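Local coordinates for cytochrome P450 (Novosphingobium aromaticivorans, PDB 3OFT), which belongs to the cytochrome P450 family of heme proteins and carries a protoporphyrin IX with iron in its largely helical fold, at residues Gln24-Ala29 and Pro307-Asn312. Sequence-based numbering, arbitrary orientation.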
ATOM      1  N   GLN A  24      12.278   1.896  15.309  1.00 19.18           N
ATOM      2  CA  GLN A  24      13.396   0.990  15.051  1.00 19.45           C
ATOM      3  C   GLN A  24      13.030  -0.132  14.065  1.00 17.91           C
ATOM      4  O   GLN A  24      13.833  -0.449  13.201  1.00 17.98           O
ATOM      5  CB  GLN A  24      13.997   0.381  16.343  1.00 20.11           C
ATOM      6  CG  GLN A  24      13.878   1.233  17.663  1.00 27.04           C
ATOM      7  CD  GLN A  24      14.062   2.738  17.488  1.00 31.40           C
ATOM      8  OE1 GLN A  24      14.852   3.202  16.662  1.00 36.36           O
ATOM      9  NE2 GLN A  24      13.327   3.504  18.272  1.00 34.42           N
ATOM     10  N   ASP A  25      11.847  -0.736  14.212  1.00 15.55           N
ATOM     11  CA  ASP A  25      11.451  -1.946  13.459  1.00 15.68           C
ATOM     12  C   ASP A  25       9.910  -2.011  13.490  1.00 13.92           C
ATOM     13  O   ASP A  25       9.323  -2.250  14.545  1.00 12.29           O
ATOM     14  CB  ASP A  25      12.046  -3.184  14.146  1.00 15.95           C
ATOM     15  CG  ASP A  25      11.880  -4.499  13.347  1.00 20.00           C
ATOM     16  OD1 ASP A  25      11.029  -4.617  12.442  1.00 20.86           O
ATOM     17  OD2 ASP A  25      12.606  -5.469  13.695  1.00 25.88           O
ATOM     18  N   TYR A  26       9.285  -1.717  12.354  1.00 12.23           N
ATOM     19  CA  TYR A  26       7.804  -1.732  12.211  1.00  9.99           C
ATOM     20  C   TYR A  26       7.251  -3.115  12.477  1.00  9.98           C
ATOM     21  O   TYR A  26       6.260  -3.244  13.189  1.00  8.99           O
ATOM     22  CB  TYR A  26       7.354  -1.190  10.820  1.00  9.22           C
ATOM     23  CG  TYR A  26       5.905  -1.499  10.457  1.00  8.50           C
ATOM     24  CD1 TYR A  26       4.886  -0.558  10.679  1.00  7.88           C
ATOM     25  CD2 TYR A  26       5.559  -2.750   9.906  1.00  9.30           C
ATOM     26  CE1 TYR A  26       3.551  -0.865  10.401  1.00  6.42           C
ATOM     27  CE2 TYR A  26       4.226  -3.059   9.606  1.00  8.31           C
ATOM     28  CZ  TYR A  26       3.236  -2.111   9.833  1.00  8.73           C
ATOM     29  OH  TYR A  26       1.926  -2.456   9.554  1.00 10.06           O
ATOM     30  N   PHE A  27       7.910  -4.140  11.929  1.00 10.00           N
ATOM     31  CA  PHE A  27       7.513  -5.539  12.012  1.00 11.46           C
ATOM     32  C   PHE A  27       7.576  -6.066  13.452  1.00 12.47           C
ATOM     33  O   PHE A  27       6.606  -6.622  13.963  1.00 11.97           O
ATOM     34  CB  PHE A  27       8.379  -6.352  11.026  1.00 10.51           C
ATOM     35  CG  PHE A  27       8.351  -5.774   9.632  1.00 10.10           C
ATOM     36  CD1 PHE A  27       7.203  -5.912   8.864  1.00 10.31           C
ATOM     37  CD2 PHE A  27       9.406  -4.966   9.153  1.00  9.82           C
ATOM     38  CE1 PHE A  27       7.130  -5.340   7.576  1.00  9.39           C
ATOM     39  CE2 PHE A  27       9.325  -4.359   7.880  1.00 12.51           C
ATOM     40  CZ  PHE A  27       8.182  -4.557   7.101  1.00  8.83           C
ATOM     41  N   ALA A  28       8.705  -5.846  14.117  1.00 12.88           N
ATOM     42  CA  ALA A  28       8.810  -6.275  15.504  1.00 12.77           C
ATOM     43  C   ALA A  28       7.738  -5.549  16.373  1.00 12.53           C
ATOM     44  O   ALA A  28       7.141  -6.161  17.270  1.00 12.84           O
ATOM     45  CB  ALA A  28      10.217  -5.984  16.028  1.00 13.50           C
ATOM     46  N   ALA A  29       7.518  -4.257  16.128  1.00 12.51           N
ATOM     47  CA  ALA A  29       6.527  -3.473  16.923  1.00 12.20           C
ATOM     48  C   ALA A  29       5.107  -4.072  16.895  1.00 12.27           C
ATOM     49  O   ALA A  29       4.441  -4.156  17.927  1.00 12.94           O
ATOM     50  CB  ALA A  29       6.514  -1.999  16.504  1.00 11.01           C
ATOM     51  N   PRO A 307      -4.222  -5.516  10.661  1.00  8.40           N
ATOM     52  CA  PRO A 307      -2.878  -5.378  10.162  1.00  8.03           C
ATOM     53  C   PRO A 307      -2.446  -6.582   9.345  1.00  8.58           C
ATOM     54  O   PRO A 307      -2.360  -7.681   9.863  1.00  9.64           O
ATOM     55  CB  PRO A 307      -2.046  -5.249  11.428  1.00  8.15           C
ATOM     56  CG  PRO A 307      -2.797  -6.061  12.447  1.00  7.71           C
ATOM     57  CD  PRO A 307      -4.252  -5.966  12.068  1.00  8.36           C
ATOM     58  N   SER A 308      -2.128  -6.367   8.076  1.00  7.57           N
ATOM     59  CA  SER A 308      -1.687  -7.494   7.231  1.00  8.40           C
ATOM     60  C   SER A 308      -0.428  -8.200   7.762  1.00  8.57           C
ATOM     61  O   SER A 308      -0.314  -9.414   7.587  1.00  7.77           O
ATOM     62  CB  SER A 308      -1.483  -7.071   5.772  1.00  9.18           C
ATOM     63  OG  SER A 308      -0.465  -6.084   5.697  1.00  7.96           O
ATOM     64  N   VAL A 309       0.464  -7.467   8.433  1.00  7.58           N
ATOM     65  CA  VAL A 309       1.705  -8.042   8.982  1.00  8.54           C
ATOM     66  C   VAL A 309       1.399  -9.208   9.948  1.00  9.63           C
ATOM     67  O   VAL A 309       2.148 -10.169   9.985  1.00 10.33           O
ATOM     68  CB  VAL A 309       2.622  -6.963   9.659  1.00  7.95           C
ATOM     69  CG1 VAL A 309       1.941  -6.383  10.907  1.00  7.59           C
ATOM     70  CG2 VAL A 309       4.050  -7.543  10.007  1.00  8.34           C
ATOM     71  N   LEU A 310       0.270  -9.162  10.666  1.00  8.56           N
ATOM     72  CA  LEU A 310      -0.031 -10.180  11.657  1.00  9.81           C
ATOM     73  C   LEU A 310      -0.709 -11.413  11.043  1.00 10.22           C
ATOM     74  O   LEU A 310      -0.954 -12.398  11.721  1.00 11.11           O
ATOM     75  CB  LEU A 310      -0.883  -9.532  12.767  1.00 10.02           C
ATOM     76  CG  LEU A 310      -0.145  -9.087  14.027  1.00 13.13           C
ATOM     77  CD1 LEU A 310       1.447  -9.048  14.024  1.00 10.15           C
ATOM     78  CD2 LEU A 310      -0.819  -8.076  14.916  1.00 13.90           C
ATOM     79  N   HIS A 311      -1.025 -11.375   9.751  1.00 10.09           N
ATOM     80  CA  HIS A 311      -1.236 -12.652   9.017  1.00 10.47           C
ATOM     81  C   HIS A 311       0.077 -13.164   8.432  1.00 11.04           C
ATOM     82  O   HIS A 311       0.533 -14.282   8.795  1.00 11.22           O
ATOM     83  CB  HIS A 311      -2.293 -12.497   7.905  1.00 10.58           C
ATOM     84  CG  HIS A 311      -2.564 -13.754   7.134  1.00 10.37           C
ATOM     85  ND1 HIS A 311      -2.850 -14.962   7.734  1.00 15.25           N
ATOM     86  CD2 HIS A 311      -2.611 -13.978   5.805  1.00  6.59           C
ATOM     87  CE1 HIS A 311      -3.037 -15.883   6.803  1.00 10.03           C
ATOM     88  NE2 HIS A 311      -2.916 -15.306   5.627  1.00 15.86           N
ATOM     89  N   ASN A 312       0.683 -12.385   7.528  1.00  9.31           N
ATOM     90  CA  ASN A 312       1.912 -12.831   6.843  1.00  8.73           C
ATOM     91  C   ASN A 312       3.035 -13.289   7.747  1.00  8.80           C
ATOM     92  O   ASN A 312       3.706 -14.268   7.427  1.00  8.71           O
ATOM     93  CB  ASN A 312       2.485 -11.771   5.940  1.00  7.10           C
ATOM     94  CG  ASN A 312       1.585 -11.462   4.765  1.00  7.48           C
ATOM     95  OD1 ASN A 312       0.356 -11.628   4.832  1.00  9.45           O
ATOM     96  ND2 ASN A 312       2.193 -11.009   3.677  1.00  9.74           N
TER
HETATM   97  O   HOH W   1       0.245  -4.436   8.634  1.00  8.25           O
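Phe27, in the first turn of helix 26-31, lies nearest Val309 of the short helix 309-312, their CA atoms 7.0 Å apart, where two short helices come close together in the cytochrome P450 fold. The chain leaves strand 303-307 of the mixed sheet and runs into the second helix, so the contact sets helix 26-31 against the segment that leaves the strand. Asp25 is the N-cap of the first helix: its OD1 accepts a nearly straight bond from Ala28 N (3.1 Å, 170°), reached from above the carboxylate plane. No direct hydrogen bond links the segments; Val309, its side chain pointing toward helix 26-31, carries the contact, touching both Tyr26 and Phe27. Val309 (chi1 66°) holds CG2 opposite the backbone N, which brings this methyl to the edge of the Phe27 ring, 3.7 Å from CD1 and near the ring plane, while its CB lies 4.2 Å from Tyr26 CE2, approached obliquely. The two rings also touch each other, Tyr26 CD2 sitting over one face of Phe27 toward the rim. Trp30 packs against both Tyr26 and Val309, and Tyr278 meets Phe27 edge-to-face. One water bridges the helices in the plane of the tyrosine ring, 2.8 Å from Tyr26 OH, and accepts from Val309 N at 3.0 Å.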